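PDB 3FYN: integron gene cassette protein HFX_CASS3 from Uncultured bacterium, which is of unknown function but belongs to the GNAT acetyltransferase family, and so probably transfers an acyl group from a coenzyme A thioester to an unidentified acceptor. Local coordinates for residues G84-T89 and G101-F106; R27-G32 and G71-I76; V38-E43 and D105-P110; M94-L99 and V134-V139. One frame throughout, in Å; residues are numbered along the deposited sequence.

Contact 1: G84-T89 and G101-F106. With MG (magnesium ion), chain B.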
# COMPACT_ATOMS: atom_id res chain seq x y z
N GLY A 84 2.00 -13.94 -19.27
CA GLY A 84 2.13 -13.46 -17.91
C GLY A 84 1.57 -12.06 -17.76
O GLY A 84 1.14 -11.45 -18.73
N TYR A 85 1.57 -11.57 -16.53
CA TYR A 85 1.14 -10.21 -16.27
C TYR A 85 1.72 -9.70 -14.98
O TYR A 85 2.22 -10.47 -14.15
CB TYR A 85 -0.40 -10.11 -16.24
CG TYR A 85 -1.05 -10.71 -15.02
CD1 TYR A 85 -1.21 -12.09 -14.90
CD2 TYR A 85 -1.48 -9.90 -13.97
CE1 TYR A 85 -1.80 -12.64 -13.78
CE2 TYR A 85 -2.07 -10.45 -12.84
CZ TYR A 85 -2.23 -11.82 -12.75
OH TYR A 85 -2.81 -12.37 -11.64
N ILE A 86 1.68 -8.39 -14.81
CA ILE A 86 2.17 -7.76 -13.59
C ILE A 86 1.29 -6.58 -13.26
O ILE A 86 0.85 -5.83 -14.15
CB ILE A 86 3.66 -7.36 -13.73
CG1 ILE A 86 4.24 -6.90 -12.39
CG2 ILE A 86 3.86 -6.30 -14.82
CD1 ILE A 86 5.76 -6.90 -12.36
N VAL A 87 1.01 -6.41 -11.97
CA VAL A 87 0.11 -5.37 -11.51
C VAL A 87 0.84 -4.43 -10.56
O VAL A 87 1.45 -4.87 -9.59
CB VAL A 87 -1.10 -5.98 -10.76
CG1 VAL A 87 -2.01 -4.88 -10.27
CG2 VAL A 87 -1.86 -6.93 -11.68
N LEU A 88 0.77 -3.14 -10.86
CA LEU A 88 1.28 -2.10 -9.98
C LEU A 88 0.11 -1.41 -9.30
O LEU A 88 -0.82 -0.94 -9.96
CB LEU A 88 2.05 -1.06 -10.81
CG LEU A 88 2.41 0.26 -10.12
CD1 LEU A 88 3.48 0.05 -9.06
CD2 LEU A 88 2.88 1.28 -11.14
N THR A 89 0.13 -1.35 -7.97
CA THR A 89 -0.87 -0.54 -7.27
C THR A 89 -0.19 0.61 -6.55
O THR A 89 0.99 0.52 -6.19
CB THR A 89 -1.73 -1.37 -6.30
OG1 THR A 89 -0.89 -2.01 -5.34
CG2 THR A 89 -2.50 -2.43 -7.07
N GLY A 101 4.60 2.54 -4.64
CA GLY A 101 3.95 1.52 -5.44
C GLY A 101 4.21 0.14 -4.89
O GLY A 101 5.18 -0.08 -4.16
N PHE A 102 3.31 -0.78 -5.23
CA PHE A 102 3.48 -2.19 -4.91
C PHE A 102 3.41 -3.01 -6.18
O PHE A 102 2.55 -2.78 -7.04
CB PHE A 102 2.36 -2.65 -3.98
CG PHE A 102 2.34 -1.97 -2.65
CD1 PHE A 102 2.88 -2.58 -1.54
CD2 PHE A 102 1.81 -0.69 -2.52
CE1 PHE A 102 2.87 -1.95 -0.31
CE2 PHE A 102 1.80 -0.05 -1.30
CZ PHE A 102 2.33 -0.68 -0.19
N VAL A 103 4.31 -3.99 -6.29
CA VAL A 103 4.12 -5.06 -7.26
C VAL A 103 3.10 -5.98 -6.62
O VAL A 103 3.44 -6.86 -5.82
CB VAL A 103 5.44 -5.80 -7.58
CG1 VAL A 103 5.19 -6.88 -8.63
CG2 VAL A 103 6.49 -4.81 -8.07
N ASP A 104 1.84 -5.73 -6.93
CA ASP A 104 0.72 -6.30 -6.19
C ASP A 104 0.42 -7.73 -6.59
O ASP A 104 0.01 -8.54 -5.76
CB ASP A 104 -0.52 -5.42 -6.38
CG ASP A 104 -1.65 -5.81 -5.46
OD1 ASP A 104 -1.42 -5.92 -4.24
OD2 ASP A 104 -2.77 -5.99 -5.96
N ASP A 105 0.63 -8.05 -7.86
CA ASP A 105 0.55 -9.43 -8.34
C ASP A 105 1.49 -9.56 -9.52
O ASP A 105 1.74 -8.59 -10.24
CB ASP A 105 -0.88 -9.81 -8.73
CG ASP A 105 -1.57 -10.65 -7.67
OD1 ASP A 105 -0.86 -11.25 -6.83
OD2 ASP A 105 -2.82 -10.72 -7.67
N PHE A 106 2.01 -10.76 -9.72
CA PHE A 106 3.06 -10.98 -10.70
C PHE A 106 3.07 -12.45 -11.03
O PHE A 106 3.31 -13.30 -10.17
CB PHE A 106 4.39 -10.53 -10.07
CG PHE A 106 5.59 -10.65 -10.98
CD1 PHE A 106 5.45 -10.66 -12.36
CD2 PHE A 106 6.86 -10.70 -10.44
CE1 PHE A 106 6.57 -10.74 -13.17
CE2 PHE A 106 7.98 -10.78 -11.24
CZ PHE A 106 7.83 -10.80 -12.61
MG MG B . -1.31 -12.15 -4.85
O HOH W 1 -3.89 -10.41 -10.10
O HOH W 2 -1.52 -3.58 -3.25
O HOH W 3 -3.56 -11.68 -5.37
O HOH W 4 -1.57 -14.32 -5.77
O HOH W 5 -1.66 -12.88 -2.73
O HOH W 6 -0.93 -10.02 -4.13
O HOH W 7 1.02 -12.57 -4.50

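Contact 2: R27-G32 and G71-I76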
# COMPACT_ATOMS: atom_id res chain seq x y z
N ARG A 27 3.76 -5.04 -22.29
CA ARG A 27 2.88 -4.03 -22.87
C ARG A 27 1.77 -3.63 -21.91
O ARG A 27 1.35 -4.42 -21.06
CB ARG A 27 2.26 -4.52 -24.18
CG ARG A 27 1.26 -5.66 -24.03
CD ARG A 27 0.46 -5.82 -25.32
NE ARG A 27 -0.51 -6.92 -25.29
CZ ARG A 27 -1.74 -6.84 -24.79
NH1 ARG A 27 -2.17 -5.70 -24.25
NH2 ARG A 27 -2.54 -7.89 -24.84
N THR A 28 1.27 -2.41 -22.06
CA THR A 28 0.18 -1.95 -21.21
C THR A 28 -1.08 -2.76 -21.50
O THR A 28 -1.34 -3.14 -22.65
CB THR A 28 -0.09 -0.45 -21.39
OG1 THR A 28 -0.43 -0.19 -22.76
CG2 THR A 28 1.13 0.35 -21.02
N ALA A 29 -1.85 -3.04 -20.46
CA ALA A 29 -3.09 -3.79 -20.60
C ALA A 29 -4.27 -2.84 -20.73
O ALA A 29 -4.27 -1.75 -20.17
CB ALA A 29 -3.29 -4.72 -19.41
N HIS A 30 -5.28 -3.26 -21.50
CA HIS A 30 -6.49 -2.46 -21.70
C HIS A 30 -7.72 -3.28 -21.33
O HIS A 30 -7.62 -4.47 -21.01
CB HIS A 30 -6.58 -1.98 -23.15
CG HIS A 30 -6.44 -3.08 -24.16
ND1 HIS A 30 -5.25 -3.33 -24.81
CD2 HIS A 30 -7.32 -3.99 -24.62
CE1 HIS A 30 -5.41 -4.35 -25.64
NE2 HIS A 30 -6.66 -4.77 -25.54
N ILE A 31 -8.89 -2.65 -21.38
CA ILE A 31 -10.14 -3.31 -21.00
C ILE A 31 -10.38 -4.61 -21.78
O ILE A 31 -10.89 -5.58 -21.23
CB ILE A 31 -11.34 -2.35 -21.15
CG1 ILE A 31 -12.57 -2.92 -20.45
CG2 ILE A 31 -11.61 -2.03 -22.61
CD1 ILE A 31 -12.45 -2.96 -18.95
N GLY A 32 -9.99 -4.63 -23.05
CA GLY A 32 -10.20 -5.80 -23.88
C GLY A 32 -9.37 -7.00 -23.44
O GLY A 32 -9.60 -8.13 -23.88
N GLY A 71 -3.53 2.40 -10.10
CA GLY A 71 -2.39 1.63 -10.55
C GLY A 71 -2.46 1.27 -12.01
O GLY A 71 -3.21 1.88 -12.78
N ARG A 72 -1.66 0.28 -12.40
CA ARG A 72 -1.48 -0.07 -13.80
C ARG A 72 -1.28 -1.56 -13.95
O ARG A 72 -0.76 -2.21 -13.04
CB ARG A 72 -0.24 0.62 -14.36
CG ARG A 72 -0.25 2.14 -14.30
CD ARG A 72 -1.18 2.71 -15.34
NE ARG A 72 -0.87 4.11 -15.61
CZ ARG A 72 -1.23 5.10 -14.81
NH1 ARG A 72 -1.92 4.83 -13.70
NH2 ARG A 72 -0.91 6.35 -15.10
N ILE A 73 -1.64 -2.10 -15.11
CA ILE A 73 -1.42 -3.50 -15.41
C ILE A 73 -0.67 -3.62 -16.73
O ILE A 73 -0.97 -2.90 -17.68
CB ILE A 73 -2.76 -4.26 -15.52
CG1 ILE A 73 -3.61 -4.02 -14.26
CG2 ILE A 73 -2.53 -5.75 -15.74
CD1 ILE A 73 -5.03 -4.55 -14.38
N TRP A 74 0.30 -4.52 -16.78
CA TRP A 74 1.00 -4.85 -18.02
C TRP A 74 0.85 -6.34 -18.31
O TRP A 74 0.78 -7.15 -17.38
CB TRP A 74 2.49 -4.55 -17.91
CG TRP A 74 2.86 -3.11 -17.89
CD1 TRP A 74 3.28 -2.36 -18.96
CD2 TRP A 74 2.90 -2.24 -16.76
NE1 TRP A 74 3.58 -1.08 -18.56
CE2 TRP A 74 3.34 -0.98 -17.21
CE3 TRP A 74 2.61 -2.40 -15.40
CZ2 TRP A 74 3.50 0.11 -16.36
CZ3 TRP A 74 2.76 -1.31 -14.55
CH2 TRP A 74 3.20 -0.07 -15.04
N LEU A 75 0.80 -6.69 -19.60
CA LEU A 75 0.81 -8.07 -20.03
C LEU A 75 2.18 -8.40 -20.58
O LEU A 75 2.86 -7.53 -21.12
CB LEU A 75 -0.25 -8.32 -21.10
CG LEU A 75 -1.67 -8.53 -20.54
CD1 LEU A 75 -2.74 -8.18 -21.56
CD2 LEU A 75 -1.83 -9.95 -20.04
N ILE A 76 2.57 -9.66 -20.43
CA ILE A 76 3.87 -10.12 -20.88
C ILE A 76 3.62 -11.01 -22.08
O ILE A 76 2.94 -12.02 -21.98
CB ILE A 76 4.59 -10.89 -19.77
CG1 ILE A 76 4.78 -9.98 -18.55
CG2 ILE A 76 5.93 -11.42 -20.26
CD1 ILE A 76 5.30 -10.69 -17.32

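Contact 3: V38-E43 and D105-P110. With MG (magnesium ion), chain B.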
# COMPACT_ATOMS: atom_id res chain seq x y z
N VAL A 38 -7.99 -12.55 -16.56
CA VAL A 38 -8.72 -13.45 -15.68
C VAL A 38 -8.21 -14.89 -15.81
O VAL A 38 -8.03 -15.58 -14.80
CB VAL A 38 -10.24 -13.37 -15.90
CG1 VAL A 38 -10.95 -14.46 -15.11
CG2 VAL A 38 -10.74 -11.99 -15.49
N ARG A 39 -7.97 -15.35 -17.04
CA ARG A 39 -7.42 -16.68 -17.22
C ARG A 39 -6.05 -16.82 -16.57
O ARG A 39 -5.77 -17.81 -15.89
CB ARG A 39 -7.31 -17.06 -18.70
CG ARG A 39 -6.66 -18.42 -18.89
CD ARG A 39 -6.70 -18.90 -20.33
NE ARG A 39 -5.83 -18.12 -21.20
CZ ARG A 39 -6.23 -17.07 -21.92
NH1 ARG A 39 -7.50 -16.68 -21.85
NH2 ARG A 39 -5.37 -16.42 -22.68
N LEU A 40 -5.20 -15.82 -16.77
CA LEU A 40 -3.86 -15.86 -16.20
C LEU A 40 -3.91 -15.86 -14.67
O LEU A 40 -3.21 -16.64 -14.02
CB LEU A 40 -3.00 -14.71 -16.73
CG LEU A 40 -2.58 -14.85 -18.20
CD1 LEU A 40 -1.98 -13.54 -18.68
CD2 LEU A 40 -1.59 -16.00 -18.38
N MSE A 41 -4.75 -15.00 -14.10
CA MSE A 41 -4.89 -14.97 -12.65
C MSE A 41 -5.44 -16.30 -12.14
O MSE A 41 -5.06 -16.78 -11.07
CB MSE A 41 -5.78 -13.82 -12.20
CG MSE A 41 -5.77 -13.60 -10.70
SE MSE A 41 -6.87 -12.09 -10.18
CE MSE A 41 -6.60 -12.12 -8.25
N SER A 42 -6.33 -16.91 -12.91
CA SER A 42 -6.89 -18.21 -12.53
C SER A 42 -5.82 -19.29 -12.54
O SER A 42 -5.80 -20.16 -11.67
CB SER A 42 -8.04 -18.60 -13.47
OG SER A 42 -9.11 -17.69 -13.38
N GLU A 43 -4.92 -19.22 -13.51
CA GLU A 43 -3.81 -20.17 -13.58
C GLU A 43 -2.87 -19.97 -12.40
O GLU A 43 -2.44 -20.93 -11.76
CB GLU A 43 -3.04 -20.01 -14.89
CG GLU A 43 -3.85 -20.41 -16.12
CD GLU A 43 -3.10 -20.18 -17.41
OE1 GLU A 43 -1.88 -19.91 -17.35
OE2 GLU A 43 -3.73 -20.28 -18.48
N ASP A 105 0.63 -8.05 -7.86
CA ASP A 105 0.55 -9.43 -8.34
C ASP A 105 1.49 -9.56 -9.52
O ASP A 105 1.74 -8.59 -10.24
CB ASP A 105 -0.88 -9.81 -8.73
CG ASP A 105 -1.57 -10.65 -7.67
OD1 ASP A 105 -0.86 -11.25 -6.83
OD2 ASP A 105 -2.82 -10.72 -7.67
N PHE A 106 2.01 -10.76 -9.72
CA PHE A 106 3.06 -10.98 -10.70
C PHE A 106 3.07 -12.45 -11.03
O PHE A 106 3.31 -13.30 -10.17
CB PHE A 106 4.39 -10.53 -10.07
CG PHE A 106 5.59 -10.65 -10.98
CD1 PHE A 106 5.45 -10.66 -12.36
CD2 PHE A 106 6.86 -10.70 -10.44
CE1 PHE A 106 6.57 -10.74 -13.17
CE2 PHE A 106 7.98 -10.78 -11.24
CZ PHE A 106 7.83 -10.80 -12.61
N PHE A 107 2.79 -12.77 -12.29
CA PHE A 107 2.70 -14.15 -12.73
C PHE A 107 3.29 -14.33 -14.11
O PHE A 107 2.97 -13.58 -15.04
CB PHE A 107 1.24 -14.61 -12.74
CG PHE A 107 1.02 -16.00 -13.27
CD1 PHE A 107 1.49 -17.11 -12.58
CD2 PHE A 107 0.33 -16.21 -14.46
CE1 PHE A 107 1.28 -18.40 -13.05
CE2 PHE A 107 0.12 -17.50 -14.95
CZ PHE A 107 0.60 -18.59 -14.24
N VAL A 108 4.16 -15.32 -14.24
CA VAL A 108 4.63 -15.78 -15.54
C VAL A 108 4.31 -17.26 -15.63
O VAL A 108 4.60 -18.01 -14.70
CB VAL A 108 6.15 -15.57 -15.70
CG1 VAL A 108 6.64 -16.19 -17.01
CG2 VAL A 108 6.49 -14.09 -15.63
N ARG A 109 3.68 -17.69 -16.73
CA ARG A 109 3.35 -19.10 -16.91
C ARG A 109 4.60 -19.96 -16.73
O ARG A 109 5.68 -19.57 -17.14
CB ARG A 109 2.77 -19.34 -18.30
CG ARG A 109 1.29 -19.01 -18.42
CD ARG A 109 0.78 -19.22 -19.84
NE ARG A 109 -0.67 -19.18 -19.89
CZ ARG A 109 -1.39 -18.84 -20.95
NH1 ARG A 109 -0.78 -18.49 -22.08
NH2 ARG A 109 -2.72 -18.84 -20.89
N PRO A 110 4.44 -21.14 -16.11
CA PRO A 110 5.60 -22.01 -15.84
C PRO A 110 6.50 -22.20 -17.07
O PRO A 110 7.72 -22.08 -16.93
CB PRO A 110 4.94 -23.33 -15.42
CG PRO A 110 3.64 -22.89 -14.78
CD PRO A 110 3.19 -21.69 -15.56
MG MG B . -1.31 -12.15 -4.85
O HOH W 3 -3.56 -11.68 -5.37
O HOH W 4 -1.57 -14.32 -5.77
O HOH W 5 -1.66 -12.88 -2.73
O HOH W 6 -0.93 -10.02 -4.13
O HOH W 7 1.02 -12.57 -4.50

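Contact 4: M94-L99 and V134-V139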
# COMPACT_ATOMS: atom_id res chain seq x y z
N MSE A 94 3.59 8.60 3.89
CA MSE A 94 4.13 9.72 4.64
C MSE A 94 5.65 9.62 4.74
O MSE A 94 6.34 10.64 4.80
CB MSE A 94 3.51 9.80 6.04
CG MSE A 94 2.02 10.07 6.03
SE MSE A 94 1.50 11.81 5.34
CE MSE A 94 2.76 12.93 6.30
N GLU A 95 6.16 8.40 4.75
CA GLU A 95 7.61 8.21 4.84
C GLU A 95 8.32 8.90 3.68
O GLU A 95 9.41 9.45 3.85
CB GLU A 95 7.97 6.72 4.88
CG GLU A 95 9.47 6.47 4.92
CD GLU A 95 9.83 4.99 4.93
OE1 GLU A 95 8.91 4.15 4.79
OE2 GLU A 95 11.03 4.68 5.06
N TYR A 96 7.70 8.87 2.51
CA TYR A 96 8.30 9.45 1.31
C TYR A 96 7.66 10.77 0.89
O TYR A 96 8.16 11.44 -0.02
CB TYR A 96 8.29 8.44 0.16
CG TYR A 96 9.32 7.35 0.36
CD1 TYR A 96 10.63 7.52 -0.08
CD2 TYR A 96 8.98 6.18 1.03
CE1 TYR A 96 11.57 6.54 0.13
CE2 TYR A 96 9.92 5.19 1.24
CZ TYR A 96 11.21 5.37 0.78
OH TYR A 96 12.16 4.40 0.99
N GLY A 97 6.58 11.14 1.56
CA GLY A 97 5.86 12.35 1.20
C GLY A 97 5.35 12.31 -0.23
O GLY A 97 5.35 13.32 -0.93
N GLY A 98 4.91 11.14 -0.66
CA GLY A 98 4.37 10.99 -2.00
C GLY A 98 3.88 9.58 -2.22
O GLY A 98 3.76 8.80 -1.27
N LEU A 99 3.60 9.25 -3.47
CA LEU A 99 3.12 7.91 -3.79
C LEU A 99 4.22 6.86 -3.65
O LEU A 99 5.38 7.10 -3.97
CB LEU A 99 2.57 7.86 -5.21
CG LEU A 99 1.26 8.61 -5.48
CD1 LEU A 99 0.87 8.43 -6.93
CD2 LEU A 99 0.15 8.11 -4.56
N VAL A 134 6.63 8.20 -8.59
CA VAL A 134 6.48 7.28 -7.47
C VAL A 134 7.81 7.17 -6.72
O VAL A 134 8.87 7.04 -7.34
CB VAL A 134 5.98 5.90 -7.96
CG1 VAL A 134 5.95 4.88 -6.83
CG2 VAL A 134 4.59 6.05 -8.58
N ARG A 135 7.75 7.22 -5.39
CA ARG A 135 8.95 7.43 -4.59
C ARG A 135 9.62 6.15 -4.10
O ARG A 135 10.77 6.17 -3.65
CB ARG A 135 8.63 8.32 -3.38
CG ARG A 135 7.83 9.57 -3.72
CD ARG A 135 8.66 10.58 -4.50
NE ARG A 135 8.53 11.93 -3.95
CZ ARG A 135 7.46 12.70 -4.08
NH1 ARG A 135 6.39 12.26 -4.74
NH2 ARG A 135 7.44 13.91 -3.54
N ALA A 136 8.90 5.04 -4.16
CA ALA A 136 9.41 3.75 -3.70
C ALA A 136 8.55 2.64 -4.29
O ALA A 136 7.40 2.87 -4.64
CB ALA A 136 9.42 3.69 -2.17
N LEU A 137 9.13 1.45 -4.40
CA LEU A 137 8.42 0.31 -4.98
C LEU A 137 8.67 -0.89 -4.09
O LEU A 137 9.82 -1.26 -3.83
CB LEU A 137 8.91 0.05 -6.41
CG LEU A 137 8.22 -1.08 -7.19
CD1 LEU A 137 6.72 -0.82 -7.27
CD2 LEU A 137 8.82 -1.23 -8.58
N LEU A 138 7.58 -1.50 -3.61
CA LEU A 138 7.65 -2.60 -2.66
C LEU A 138 7.02 -3.86 -3.24
O LEU A 138 6.25 -3.80 -4.20
CB LEU A 138 6.90 -2.24 -1.37
CG LEU A 138 7.19 -0.90 -0.67
CD1 LEU A 138 6.38 -0.78 0.62
CD2 LEU A 138 8.66 -0.77 -0.38
N VAL A 139 7.34 -5.01 -2.65
CA VAL A 139 6.67 -6.25 -3.02
C VAL A 139 6.60 -7.18 -1.82
O VAL A 139 7.56 -7.30 -1.06
CB VAL A 139 7.38 -6.97 -4.20
CG1 VAL A 139 8.80 -7.35 -3.83
CG2 VAL A 139 6.59 -8.20 -4.63
O HOH W 8 10.17 11.13 -1.77

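Contact 1: G84-T89 and G101-F106
V87 pairs with D104 and D105, and T89 with F102, through backbone bonds. V87 N donates to D105 O at 2.9 Å, and V87 O accepts from D104 N. T89 and F102 exchange a regular antiparallel pair of N-H...O bonds. Between them the register slips by one residue: D104 and D105 together face V87. This is a beta bulge, and the buried D105 N has no partner in the model. The bulge lies on strand 98-108, consistent with the bulged central strand of GNAT folds.

The apolar contacts lie on the face carrying I86, L88, V103 and F106. I86 CG1 runs anti to the backbone N (chi1 -171°). Its CD1 comes over one face of the F106 ring, 4.0 Å from the centroid, as a CH-pi contact. The same methyl touches V103 CG1 at 3.8 Å. Helix 117-131 covers this face.

The polar contacts lie on the other face. T89 OG1 gives its proton to a water 2.7 Å away, and that water donates to D104 OD1. D104 OD2 instead accepts from M94 N of the second subunit. Another water, 2.7 Å from Y85 OH, donates to D105 OD2. D105 OD1 binds a magnesium ion at 2.2 Å, and five waters complete its six ligands.

D105 thus divides its carboxylate. OD1 takes the metal, while OD2 accepts from two waters, one of them itself a metal ligand. The other water links it to Y85. One face of the strand pair is apolar. The other carries the metal, ordered waters and part of the subunit interface.

Contact 2: R27-G32 and G71-I76
R27 and L75 run alongside each other where the short strand 26-28 pairs antiparallel with strand 71-78. This is the edge of the central GNAT sheet within this chain. L75 lies over one face of the R27 guanidinium. Their closest side-chain atoms are L75 CD1 and R27 NH2, at 3.3 Å. R27 gets there with CG between its backbone N and carbonyl carbon (chi1 68°), then runs extended to NE. Its charged end forms a salt bridge with D33, just beyond the segment.

T28 and W74 are set differently. They face each other as a non-hydrogen-bonded pair, and their side chains diverge. T28 CG2 still meets W74 NE1 at 3.8 Å. The indole packs against helix 117-131, whereas I73 and L75 turn to helix 34-47 on the other face.

A29 follows the strand and points its methyl at the sheet. A29 CB touches I73 CG2 at 3.9 Å and L75 CD1 at 4.1 Å, so it joins the two side chains on that face.

The backbone ties the pair together. R27 N donates to L75 O, and L75 N returns a bond to R27 O at 2.8 Å. The last rung is less regular: A29 N reaches I73 O at 2.9 Å from a position tilted 32° out of the carbonyl plane.

Contact 3: V38-E43 and D105-P110
E43 and R109 meet through two outstretched chains. E43 sets CG beside its backbone N (chi1 -67°) and extends beyond it. R109 also sets CG beside the backbone N (chi1 -82°) and runs extended to NE. These extended chains bring the guanidinium side-on to the carboxylate, and the two planes are nearly coplanar. R109 NE donates to the syn lone pair of E43 OE1 at 2.9 Å, in an almost straight bond. R109 NH2 reaches E43 OE2 at 3.0 Å, also on the syn side but 22° out of the carboxylate plane. Two bonds, one to each oxygen, fix the rotation of both groups. R109 NH1 has a further, long and weak ion pair with E81.

L40 closes over the bridge. Its CD2 lies above one face of the R109 guanidinium, 3.6 Å from R109 NE. The same methyl touches F107 CE2 at 4.1 Å.

F107 packs against the helix. Its CE2 is 3.6 Å from the backbone oxygen L40 O, and E43 OE1 sits at the ring edge. The F107 ring also meets that of F44, which follows E43 in the helix.

M41, a selenomethionine, runs out to the metal-bound carboxylate. Its CE comes within 4.1 Å of D105 OD2, and M94 of the second subunit packs on both residues.

Helix 38-43 crosses strand 105-108 almost at a right angle, with the axes 8.9 Å apart. In this way the first GNAT helix, 34-47, lies across one face of the central sheet, held by a salt bridge to R109, just past the end of strand 98-108.

Contact 4: M94-L99 and V134-V139
L99 O accepts from R135 N at 2.8 Å, a nearly linear bond that joins the start of one strand to the lead-in of the next. Just before it, G97 and G98 both face S93 in a G1 beta bulge.

Y96 lies beside R135 and A136. A136 CB sits over one face of the Y96 ring, 3.9 Å from the centroid, as a CH-pi contact. Y96 CB packs on R135 CB at 3.6 Å. Beyond that point the two side chains run antiparallel, with ring and guanidinium planes 61° apart.

These segments belong to a beta-alpha-beta unit: strand 98-108, helix 117-131 and the parallel strand 136-140. From A136 to V139 the second strand also pairs antiparallel with a strand of the second subunit, so the sheet continues across the dimer.

R135 bends at chi2 (-70°) and chi3 (-133°), which folds its guanidinium back over the glycines. One face lies against the G97-G98 backbone, with R135 NH1 3.6 Å from G98 CA. A water donates to Y96 O at 2.7 Å and accepts a weak bond from R135 NE. R135 NH1 has a weak bond to G133 O. V134 CG1 also rests 3.7 Å from L99 O.

Overall arrangement
All contacts reach one mixed sheet, ordered 26-28, 71-78, 81-93, 98-108 and 136-140. Contact 1 is central, its centre about 2 Å from the chain centre. Contact 2 lies toward one edge, its centre about 10 Å from that of contact 1. Contact 4 ties in strand 136-140, about 15 Å from contact 1 centre to centre. Contact 3 lays helix 34-47 on the sheet and shares D105 and F106 with contact 1. Contacts 3 and 4 flank the chain centre, about 26 Å apart centre to centre. Contact 2 closes before 1 and 4 open; 3 interleaves with 2 and 4, and 1 with 4. Contacts 1, 3 and 4 touch the second subunit; strand 136-140 carries the sheet into it.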